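Local structure of eukaryotic peptide chain release factor GTP-binding subunit (Schizosaccharomyces pombe, 1R5B) at residues Asn303-Thr312 with Tyr350-Ala361; Leu313-Asp323 with Gln334-Asp343. The protein is a GTP-binding release factor subunit of the elongation factor Tu family, with a P-loop GTP-binding domain followed by beta-rich domains. One frame throughout, in Å; residues are numbered along the deposited sequence.

Interaction 1: Asn303-Thr312 with Tyr350-Ala361; sequences NVLVMPINQT and YVLTSTKNPVHA
The backbone N-H of L305 gives the shortest bond between the two segments, 2.7 Å from L305 N to T353 O and nearly straight at 170°. It belongs to an antiparallel pairing of strands 303-307 and 351-353, part of a sheet consistent with the domain 2 barrel of elongation factor Tu relatives. L305 with T353 and M307 with V351 are hydrogen-bonded pairs, and each makes two backbone bonds. V306 with L352 is the non-hydrogen-bonded pair between them. Beyond M307 a cis peptide leads into P308. P308 lies over one face of the Y350 ring in a CH-pi contact, with P308 CD 3.6 Å from the ring centroid. The two side chains cross at about a right angle. I309 CG2 approaches Y350 CE1 obliquely, 3.6 Å away. V306 is split between two partners: CG1 touches the Y350 CB, and CG2 lies beside L352 CD2 at 3.9 Å. L305, M307 and T353 point to the other face of the sheet. There L305 CD2 packs on P358 CB at 3.8 Å, and M307 CB packs on V359 CG1 at 3.9 Å. M307 and P308 also touch C435 of strand 433-435. The hydroxyl of T353, anti to its own backbone N (chi1 -170°), accepts the N-H of V359 at 3.0 Å from T353 OG1 to V359 N. It also bonds F274 O. Four backbone bonds thus set the pairing, apolar side chains pack on both faces, and the T353 hydroxyl ties the loop after the strand to the strand pair.

Interaction 2: Leu313-Asp323 with Gln334-Asp343; sequences LEVTAIYDEAD and QVRLRVRGDD
Strands 313-319 and 334-340 run antiparallel, their N-to-C directions 136° apart and their axes 4.5 Å apart at closest approach, with a beta bulge at T316. V315 pairs with V339 and A317 with R338, so the register shifts by one. T316 N donates to R338 O at 3.0 Å, while R338 N makes a weak bond to A317 O. Y319 and R338 meet on one face of the sheet. R338 NH1 reaches Y319 OH at 3.1 Å, nearly straight (174°), in the plane of the guanidinium and at the edge of the phenol ring. The two planes are almost perpendicular. The R338 chain starts extended and bends at chi3 (-64°), which turns the guanidinium toward the phenol. A water joins R338 NH1 to T316 OG1, and R338 NE bonds weakly to L285 O. R336 reaches the turn 320-323. Its NH1 forms a salt bridge with D323 OD1, a long 3.3 Å, and meets the carboxylate from above its plane. E321 CA covers one face of the same guanidinium. The other face of the sheet is apolar. I318 CG2 lies beside L337 CD2 at 3.8 Å and V335 CG1 at 4.1 Å. V315 CG2 meets L337 CD1 and V339 CG1. L313 CD1 meets V339 CG2 at 4.1 Å. The sheet is consistent with the second-domain barrel of elongation factor Tu relatives. In it, strand 302-307 pairs with 311-319 near L313 and V315, and strand 325-330 pairs with it near I318. Strand 287-292 flanks 334-340 on its other edge, bonding V335 and L337 through G291 and L289.

Both interactions belong to one curled antiparallel sheet, their centres 15 Å apart. They share strand 311-319: interaction 1 includes its first residues and interaction 2 the rest. In the sheet, 351-353 neighbours 302-307, which neighbours 311-319, which neighbours 334-340. Both segments of interaction 2 lie between the two segments of interaction 1 in sequence. The two meet directly: V304 N is probably hydrogen-bonded to L313 O, and V306 CG2 packs on L313 CD1. The sheet comes later in the chain than the mixed sheet of the P-loop type domain, consistent with the beta-barrel second domain of elongation factor Tu relatives. Interaction 1 also borders the C-terminal region through strand 433-435.

Interaction 1: Asn303-Thr312 with Tyr350-Ala361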
loop_
_atom_site.group_PDB
_atom_site.type_symbol
_atom_site.label_atom_id
_atom_site.label_comp_id
_atom_site.label_asym_id
_atom_site.label_seq_id
_atom_site.Cartn_x
_atom_site.Cartn_y
_atom_site.Cartn_z
ATOM N N ASN A 303 -10.591 17.806 -12.615
ATOM C CA ASN A 303 -9.802 17.673 -13.823
ATOM C C ASN A 303 -8.694 16.672 -13.578
ATOM O O ASN A 303 -8.217 16.542 -12.465
ATOM C CB ASN A 303 -9.211 19.024 -14.239
ATOM C CG ASN A 303 -10.242 19.949 -14.852
ATOM O OD1 ASN A 303 -11.366 19.550 -15.141
ATOM N ND2 ASN A 303 -9.851 21.194 -15.060
ATOM N N VAL A 304 -8.313 15.949 -14.625
ATOM C CA VAL A 304 -7.192 15.036 -14.584
ATOM C C VAL A 304 -6.409 15.171 -15.871
ATOM O O VAL A 304 -6.911 15.657 -16.858
ATOM C CB VAL A 304 -7.634 13.566 -14.391
ATOM C CG1 VAL A 304 -8.542 13.427 -13.174
ATOM C CG2 VAL A 304 -8.323 13.029 -15.633
ATOM N N LEU A 305 -5.163 14.724 -15.845
ATOM C CA LEU A 305 -4.276 14.787 -17.004
ATOM C C LEU A 305 -4.081 13.387 -17.524
ATOM O O LEU A 305 -3.913 12.463 -16.748
ATOM C CB LEU A 305 -2.933 15.391 -16.598
ATOM C CG LEU A 305 -1.953 15.662 -17.730
ATOM C CD1 LEU A 305 -2.480 16.750 -18.662
ATOM C CD2 LEU A 305 -0.603 16.049 -17.172
ATOM N N VAL A 306 -4.145 13.215 -18.834
ATOM C CA VAL A 306 -3.760 11.952 -19.425
ATOM C C VAL A 306 -2.316 12.087 -19.866
ATOM O O VAL A 306 -2.018 12.854 -20.781
ATOM C CB VAL A 306 -4.614 11.571 -20.650
ATOM C CG1 VAL A 306 -4.270 10.146 -21.090
ATOM C CG2 VAL A 306 -6.102 11.698 -20.361
ATOM N N MET A 307 -1.417 11.366 -19.204
ATOM C CA MET A 307 -0.047 11.189 -19.714
ATOM C C MET A 307 0.020 9.907 -20.552
ATOM O O MET A 307 -0.748 8.982 -20.305
ATOM C CB MET A 307 0.951 11.154 -18.549
ATOM C CG MET A 307 1.182 12.521 -17.900
ATOM S SD MET A 307 1.454 13.841 -19.065
ATOM C CE MET A 307 3.092 13.636 -19.352
ATOM N N PRO A 308 0.926 9.815 -21.526
ATOM C CA PRO A 308 1.974 10.807 -21.815
ATOM C C PRO A 308 1.594 11.936 -22.794
ATOM O O PRO A 308 2.457 12.742 -23.131
ATOM C CB PRO A 308 3.048 9.937 -22.476
ATOM C CG PRO A 308 2.239 8.946 -23.284
ATOM C CD PRO A 308 1.013 8.659 -22.438
ATOM N N ILE A 309 0.340 11.991 -23.229
ATOM C CA ILE A 309 -0.087 12.920 -24.276
ATOM C C ILE A 309 -0.369 14.357 -23.792
ATOM O O ILE A 309 -0.567 15.257 -24.612
ATOM C CB ILE A 309 -1.318 12.348 -25.040
ATOM C CG1 ILE A 309 -2.494 12.066 -24.095
ATOM C CG2 ILE A 309 -0.925 11.079 -25.786
ATOM C CD1 ILE A 309 -3.804 11.847 -24.817
ATOM N N ASN A 310 -0.397 14.561 -22.479
ATOM C CA ASN A 310 -0.585 15.885 -21.897
ATOM C C ASN A 310 -1.957 16.510 -22.221
ATOM O O ASN A 310 -2.070 17.713 -22.488
ATOM C CB ASN A 310 0.565 16.803 -22.338
ATOM C CG ASN A 310 0.847 17.915 -21.342
ATOM O OD1 ASN A 310 0.651 17.751 -20.138
ATOM N ND2 ASN A 310 1.318 19.064 -21.850
ATOM N N GLN A 311 -2.994 15.677 -22.162
ATOM C CA GLN A 311 -4.365 16.087 -22.428
ATOM C C GLN A 311 -5.198 16.102 -21.140
ATOM O O GLN A 311 -5.277 15.099 -20.426
ATOM C CB GLN A 311 -4.986 15.118 -23.432
ATOM C CG GLN A 311 -6.445 15.405 -23.821
ATOM C CD GLN A 311 -6.608 16.641 -24.683
ATOM O OE1 GLN A 311 -7.604 17.353 -24.562
ATOM N NE2 GLN A 311 -5.636 16.899 -25.553
ATOM N N THR A 312 -5.823 17.240 -20.859
ATOM C CA THR A 312 -6.686 17.394 -19.691
ATOM C C THR A 312 -8.099 16.884 -19.986
ATOM O O THR A 312 -8.584 17.015 -21.098
ATOM C CB THR A 312 -6.714 18.881 -19.243
ATOM O OG1 THR A 312 -5.413 19.277 -18.772
ATOM C CG2 THR A 312 -7.593 19.067 -18.023
ATOM N N TYR A 350 -2.177 4.353 -20.926
ATOM C CA TYR A 350 -2.034 5.751 -20.558
ATOM C C TYR A 350 -2.550 5.901 -19.149
ATOM O O TYR A 350 -3.242 5.027 -18.636
ATOM C CB TYR A 350 -2.822 6.643 -21.521
ATOM C CG TYR A 350 -2.217 6.782 -22.914
ATOM C CD1 TYR A 350 -2.797 7.644 -23.843
ATOM C CD2 TYR A 350 -1.068 6.077 -23.303
ATOM C CE1 TYR A 350 -2.262 7.804 -25.119
ATOM C CE2 TYR A 350 -0.524 6.238 -24.584
ATOM C CZ TYR A 350 -1.133 7.098 -25.488
ATOM O OH TYR A 350 -0.628 7.280 -26.756
ATOM N N VAL A 351 -2.215 7.003 -18.505
ATOM C CA VAL A 351 -2.435 7.098 -17.074
ATOM C C VAL A 351 -3.111 8.405 -16.723
ATOM O O VAL A 351 -2.633 9.472 -17.113
ATOM C CB VAL A 351 -1.106 6.971 -16.313
ATOM C CG1 VAL A 351 -1.320 7.163 -14.816
ATOM C CG2 VAL A 351 -0.467 5.622 -16.581
ATOM N N LEU A 352 -4.226 8.315 -16.003
ATOM C CA LEU A 352 -4.864 9.500 -15.469
ATOM C C LEU A 352 -4.027 9.952 -14.307
ATOM O O LEU A 352 -3.549 9.137 -13.524
ATOM C CB LEU A 352 -6.295 9.217 -15.022
ATOM C CG LEU A 352 -7.193 8.612 -16.101
ATOM C CD1 LEU A 352 -8.615 8.520 -15.594
ATOM C CD2 LEU A 352 -7.139 9.409 -17.406
ATOM N N THR A 353 -3.831 11.249 -14.199
ATOM C CA THR A 353 -3.007 11.773 -13.141
ATOM C C THR A 353 -3.296 13.229 -12.813
ATOM O O THR A 353 -4.116 13.899 -13.457
ATOM C CB THR A 353 -1.532 11.558 -13.493
ATOM O OG1 THR A 353 -0.722 11.869 -12.353
ATOM C CG2 THR A 353 -1.069 12.519 -14.560
ATOM N N SER A 354 -2.647 13.691 -11.755
ATOM C CA SER A 354 -2.728 15.072 -11.311
ATOM C C SER A 354 -2.245 16.031 -12.377
ATOM O O SER A 354 -1.231 15.786 -13.015
ATOM C CB SER A 354 -1.842 15.238 -10.082
ATOM O OG SER A 354 -1.874 16.562 -9.592
ATOM N N THR A 355 -2.949 17.144 -12.535
ATOM C CA THR A 355 -2.488 18.203 -13.427
ATOM C C THR A 355 -1.325 18.985 -12.835
ATOM O O THR A 355 -0.527 19.527 -13.586
ATOM C CB THR A 355 -3.609 19.182 -13.781
ATOM O OG1 THR A 355 -4.115 19.780 -12.583
ATOM C CG2 THR A 355 -4.794 18.461 -14.401
ATOM N N LYS A 356 -1.225 19.052 -11.509
ATOM C CA LYS A 356 -0.127 19.782 -10.859
ATOM C C LYS A 356 1.182 18.991 -10.834
ATOM O O LYS A 356 2.216 19.508 -11.240
ATOM C CB LYS A 356 -0.498 20.172 -9.428
ATOM C CG LYS A 356 -1.736 21.053 -9.311
ATOM C CD LYS A 356 -1.365 22.496 -8.989
ATOM C CE LYS A 356 -2.478 23.471 -9.342
ATOM N NZ LYS A 356 -1.970 24.895 -9.365
ATOM N N ASN A 357 1.141 17.756 -10.336
ATOM C CA ASN A 357 2.341 16.920 -10.224
ATOM C C ASN A 357 2.129 15.589 -10.943
ATOM O O ASN A 357 1.935 14.559 -10.320
ATOM C CB ASN A 357 2.678 16.672 -8.747
ATOM C CG ASN A 357 2.984 17.957 -8.000
ATOM O OD1 ASN A 357 3.956 18.661 -8.313
ATOM N ND2 ASN A 357 2.143 18.290 -7.021
ATOM N N PRO A 358 2.170 15.608 -12.264
ATOM C CA PRO A 358 1.780 14.438 -13.050
ATOM C C PRO A 358 2.739 13.262 -12.892
ATOM O O PRO A 358 3.926 13.472 -12.677
ATOM C CB PRO A 358 1.837 14.965 -14.483
ATOM C CG PRO A 358 2.893 16.022 -14.421
ATOM C CD PRO A 358 2.618 16.720 -13.126
ATOM N N VAL A 359 2.218 12.044 -13.007
ATOM C CA VAL A 359 3.038 10.859 -13.131
ATOM C C VAL A 359 4.092 11.078 -14.202
ATOM O O VAL A 359 3.808 11.691 -15.232
ATOM C CB VAL A 359 2.198 9.626 -13.530
ATOM C CG1 VAL A 359 1.712 9.701 -14.961
ATOM C CG2 VAL A 359 2.977 8.373 -13.338
ATOM N N HIS A 360 5.293 10.560 -13.974
ATOM C CA HIS A 360 6.368 10.681 -14.949
ATOM C C HIS A 360 6.123 9.828 -16.180
ATOM O O HIS A 360 5.405 8.851 -16.127
ATOM C CB HIS A 360 7.704 10.295 -14.325
ATOM C CG HIS A 360 8.179 11.267 -13.303
ATOM N ND1 HIS A 360 9.223 12.138 -13.536
ATOM C CD2 HIS A 360 7.739 11.523 -12.047
ATOM C CE1 HIS A 360 9.415 12.881 -12.460
ATOM N NE2 HIS A 360 8.529 12.527 -11.543
ATOM N N ALA A 361 6.720 10.242 -17.284
ATOM C CA ALA A 361 6.720 9.482 -18.511
ATOM C C ALA A 361 8.052 9.737 -19.177
ATOM O O ALA A 361 8.576 10.850 -19.125
ATOM C CB ALA A 361 5.612 9.919 -19.402
HETATM O O HOH W 1 -5.687 17.044 -10.746
#

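Interaction 2: Leu313-Asp323 with Gln334-Asp343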
loop_
_atom_site.group_PDB
_atom_site.type_symbol
_atom_site.label_atom_id
_atom_site.label_comp_id
_atom_site.label_asym_id
_atom_site.label_seq_id
_atom_site.Cartn_x
_atom_site.Cartn_y
_atom_site.Cartn_z
ATOM N N LEU A 313 -8.731 16.281 -18.979
ATOM C CA LEU A 313 -10.128 15.834 -19.040
ATOM C C LEU A 313 -10.814 16.069 -17.697
ATOM O O LEU A 313 -10.164 16.132 -16.665
ATOM C CB LEU A 313 -10.206 14.340 -19.351
ATOM C CG LEU A 313 -9.724 13.820 -20.706
ATOM C CD1 LEU A 313 -9.638 12.301 -20.649
ATOM C CD2 LEU A 313 -10.646 14.264 -21.855
ATOM N N GLU A 314 -12.135 16.180 -17.706
ATOM C CA GLU A 314 -12.888 16.315 -16.475
ATOM C C GLU A 314 -13.570 14.996 -16.113
ATOM O O GLU A 314 -14.292 14.425 -16.916
ATOM C CB GLU A 314 -13.922 17.423 -16.607
ATOM C CG GLU A 314 -14.474 17.894 -15.266
ATOM C CD GLU A 314 -15.713 18.759 -15.382
ATOM O OE1 GLU A 314 -16.132 19.099 -16.516
ATOM O OE2 GLU A 314 -16.272 19.103 -14.319
ATOM N N VAL A 315 -13.327 14.511 -14.902
ATOM C CA VAL A 315 -14.074 13.384 -14.354
ATOM C C VAL A 315 -15.462 13.844 -13.862
ATOM O O VAL A 315 -15.563 14.531 -12.853
ATOM C CB VAL A 315 -13.293 12.743 -13.193
ATOM C CG1 VAL A 315 -14.125 11.676 -12.485
ATOM C CG2 VAL A 315 -11.984 12.161 -13.712
ATOM N N THR A 316 -16.523 13.470 -14.576
ATOM C CA THR A 316 -17.890 13.880 -14.218
ATOM C C THR A 316 -18.638 12.874 -13.340
ATOM O O THR A 316 -19.700 13.194 -12.793
ATOM C CB THR A 316 -18.736 14.165 -15.489
ATOM O OG1 THR A 316 -18.836 12.984 -16.296
ATOM C CG2 THR A 316 -18.051 15.186 -16.390
ATOM N N ALA A 317 -18.106 11.662 -13.222
ATOM C CA ALA A 317 -18.714 10.658 -12.355
ATOM C C ALA A 317 -17.760 9.521 -12.024
ATOM O O ALA A 317 -16.905 9.180 -12.827
ATOM C CB ALA A 317 -19.991 10.111 -12.990
ATOM N N ILE A 318 -17.942 8.942 -10.840
ATOM C CA ILE A 318 -17.157 7.814 -10.357
ATOM C C ILE A 318 -18.089 6.666 -9.969
ATOM O O ILE A 318 -19.134 6.893 -9.370
ATOM C CB ILE A 318 -16.330 8.240 -9.116
ATOM C CG1 ILE A 318 -15.523 9.511 -9.412
ATOM C CG2 ILE A 318 -15.406 7.110 -8.663
ATOM C CD1 ILE A 318 -14.854 10.099 -8.192
ATOM N N TYR A 319 -17.687 5.440 -10.291
ATOM C CA TYR A 319 -18.458 4.239 -9.953
ATOM C C TYR A 319 -17.525 3.143 -9.438
ATOM O O TYR A 319 -16.403 3.000 -9.919
ATOM C CB TYR A 319 -19.214 3.705 -11.178
ATOM C CG TYR A 319 -20.191 4.671 -11.818
ATOM C CD1 TYR A 319 -19.798 5.507 -12.862
ATOM C CD2 TYR A 319 -21.521 4.723 -11.404
ATOM C CE1 TYR A 319 -20.705 6.384 -13.468
ATOM C CE2 TYR A 319 -22.435 5.597 -12.002
ATOM C CZ TYR A 319 -22.021 6.422 -13.031
ATOM O OH TYR A 319 -22.918 7.286 -13.606
ATOM N N ASP A 320 -17.990 2.361 -8.469
ATOM C CA ASP A 320 -17.181 1.256 -7.938
ATOM C C ASP A 320 -17.465 -0.013 -8.728
ATOM O O ASP A 320 -18.292 0.002 -9.646
ATOM C CB ASP A 320 -17.454 1.030 -6.448
ATOM C CG ASP A 320 -18.906 0.766 -6.154
ATOM O OD1 ASP A 320 -19.602 0.165 -6.998
ATOM O OD2 ASP A 320 -19.444 1.136 -5.094
ATOM N N GLU A 321 -16.807 -1.114 -8.356
ATOM C CA GLU A 321 -17.012 -2.412 -9.030
ATOM C C GLU A 321 -18.463 -2.939 -8.974
ATOM O O GLU A 321 -18.805 -3.893 -9.687
ATOM C CB GLU A 321 -16.027 -3.477 -8.490
ATOM C CG GLU A 321 -14.913 -3.864 -9.470
ATOM C CD GLU A 321 -13.572 -4.192 -8.806
ATOM O OE1 GLU A 321 -13.440 -4.088 -7.563
ATOM O OE2 GLU A 321 -12.636 -4.560 -9.547
ATOM N N ALA A 322 -19.298 -2.334 -8.122
ATOM C CA ALA A 322 -20.747 -2.590 -8.123
ATOM C C ALA A 322 -21.583 -1.441 -8.739
ATOM O O ALA A 322 -22.681 -1.133 -8.251
ATOM C CB ALA A 322 -21.228 -2.901 -6.708
ATOM N N ASP A 323 -21.064 -0.845 -9.820
ATOM C CA ASP A 323 -21.682 0.279 -10.560
ATOM C C ASP A 323 -22.635 1.223 -9.796
ATOM O O ASP A 323 -23.695 1.575 -10.308
ATOM C CB ASP A 323 -22.393 -0.249 -11.823
ATOM C CG ASP A 323 -21.423 -0.779 -12.869
ATOM O OD1 ASP A 323 -20.513 -0.022 -13.290
ATOM O OD2 ASP A 323 -21.506 -1.935 -13.335
ATOM N N GLN A 334 -10.733 0.196 -7.176
ATOM C CA GLN A 334 -11.008 -0.043 -8.584
ATOM C C GLN A 334 -12.222 0.782 -8.948
ATOM O O GLN A 334 -13.298 0.589 -8.403
ATOM C CB GLN A 334 -11.261 -1.531 -8.864
ATOM C CG GLN A 334 -10.395 -2.099 -10.025
ATOM C CD GLN A 334 -9.227 -2.956 -9.536
ATOM O OE1 GLN A 334 -9.239 -3.445 -8.405
ATOM N NE2 GLN A 334 -8.236 -3.159 -10.393
ATOM N N VAL A 335 -12.035 1.713 -9.874
ATOM C CA VAL A 335 -13.076 2.662 -10.233
ATOM C C VAL A 335 -13.369 2.669 -11.720
ATOM O O VAL A 335 -12.583 2.187 -12.527
ATOM C CB VAL A 335 -12.697 4.090 -9.797
ATOM C CG1 VAL A 335 -12.644 4.172 -8.273
ATOM C CG2 VAL A 335 -11.366 4.533 -10.424
ATOM N N ARG A 336 -14.529 3.225 -12.051
ATOM C CA ARG A 336 -14.957 3.462 -13.424
ATOM C C ARG A 336 -15.369 4.928 -13.511
ATOM O O ARG A 336 -16.288 5.365 -12.810
ATOM C CB ARG A 336 -16.122 2.551 -13.789
ATOM C CG ARG A 336 -15.734 1.085 -13.848
ATOM C CD ARG A 336 -16.658 0.162 -13.064
ATOM N NE ARG A 336 -16.126 -1.201 -12.970
ATOM C CZ ARG A 336 -16.828 -2.320 -13.183
ATOM N NH1 ARG A 336 -18.117 -2.275 -13.502
ATOM N NH2 ARG A 336 -16.235 -3.505 -13.069
ATOM N N LEU A 337 -14.667 5.675 -14.357
ATOM C CA LEU A 337 -14.777 7.116 -14.399
ATOM C C LEU A 337 -15.370 7.577 -15.716
ATOM O O LEU A 337 -14.776 7.355 -16.769
ATOM C CB LEU A 337 -13.389 7.721 -14.262
ATOM C CG LEU A 337 -12.508 7.244 -13.101
ATOM C CD1 LEU A 337 -11.230 8.039 -13.107
ATOM C CD2 LEU A 337 -13.217 7.388 -11.756
ATOM N N ARG A 338 -16.537 8.209 -15.684
ATOM C CA ARG A 338 -16.982 8.938 -16.861
ATOM C C ARG A 338 -16.151 10.208 -16.976
ATOM O O ARG A 338 -15.903 10.883 -15.981
ATOM C CB ARG A 338 -18.470 9.284 -16.812
ATOM C CG ARG A 338 -18.943 9.981 -18.090
ATOM C CD ARG A 338 -20.444 10.141 -18.229
ATOM N NE ARG A 338 -21.123 8.850 -18.323
ATOM C CZ ARG A 338 -21.670 8.193 -17.306
ATOM N NH1 ARG A 338 -21.627 8.677 -16.074
ATOM N NH2 ARG A 338 -22.267 7.031 -17.526
ATOM N N VAL A 339 -15.725 10.522 -18.193
ATOM C CA VAL A 339 -14.899 11.698 -18.449
ATOM C C VAL A 339 -15.452 12.535 -19.592
ATOM O O VAL A 339 -16.181 12.042 -20.435
ATOM C CB VAL A 339 -13.421 11.324 -18.743
ATOM C CG1 VAL A 339 -12.824 10.591 -17.560
ATOM C CG2 VAL A 339 -13.289 10.486 -20.009
ATOM N N ARG A 340 -15.073 13.805 -19.604
ATOM C CA ARG A 340 -15.594 14.793 -20.536
ATOM C C ARG A 340 -14.436 15.558 -21.164
ATOM O O ARG A 340 -13.465 15.898 -20.473
ATOM C CB ARG A 340 -16.513 15.762 -19.787
ATOM C CG ARG A 340 -17.094 16.879 -20.630
ATOM C CD ARG A 340 -17.769 17.957 -19.813
ATOM N NE ARG A 340 -19.214 17.751 -19.714
ATOM C CZ ARG A 340 -20.149 18.556 -20.223
ATOM N NH1 ARG A 340 -19.831 19.662 -20.897
ATOM N NH2 ARG A 340 -21.430 18.248 -20.057
ATOM N N GLY A 341 -14.561 15.836 -22.470
ATOM C CA GLY A 341 -13.541 16.548 -23.244
ATOM C C GLY A 341 -13.027 15.746 -24.435
ATOM O O GLY A 341 -13.646 14.742 -24.864
ATOM N N ASP A 342 -11.863 16.183 -24.950
ATOM C CA ASP A 342 -11.212 15.537 -26.095
ATOM C C ASP A 342 -10.432 14.262 -25.724
ATOM O O ASP A 342 -9.239 14.322 -25.392
ATOM C CB ASP A 342 -10.269 16.523 -26.775
ATOM C CG ASP A 342 -9.958 16.132 -28.195
ATOM O OD1 ASP A 342 -9.620 17.038 -28.981
ATOM O OD2 ASP A 342 -10.038 14.957 -28.618
ATOM N N ASP A 343 -11.098 13.111 -25.819
ATOM C CA ASP A 343 -10.494 11.841 -25.407
ATOM C C ASP A 343 -10.180 10.909 -26.580
ATOM O O ASP A 343 -10.025 9.700 -26.402
ATOM C CB ASP A 343 -11.379 11.132 -24.368
ATOM C CG ASP A 343 -12.789 10.870 -24.859
ATOM O OD1 ASP A 343 -12.964 10.385 -25.998
ATOM O OD2 ASP A 343 -13.788 11.112 -24.148
HETATM O O HOH W 2 -21.721 11.694 -15.548
HETATM O O HOH W 3 -12.854 -3.560 -12.408
#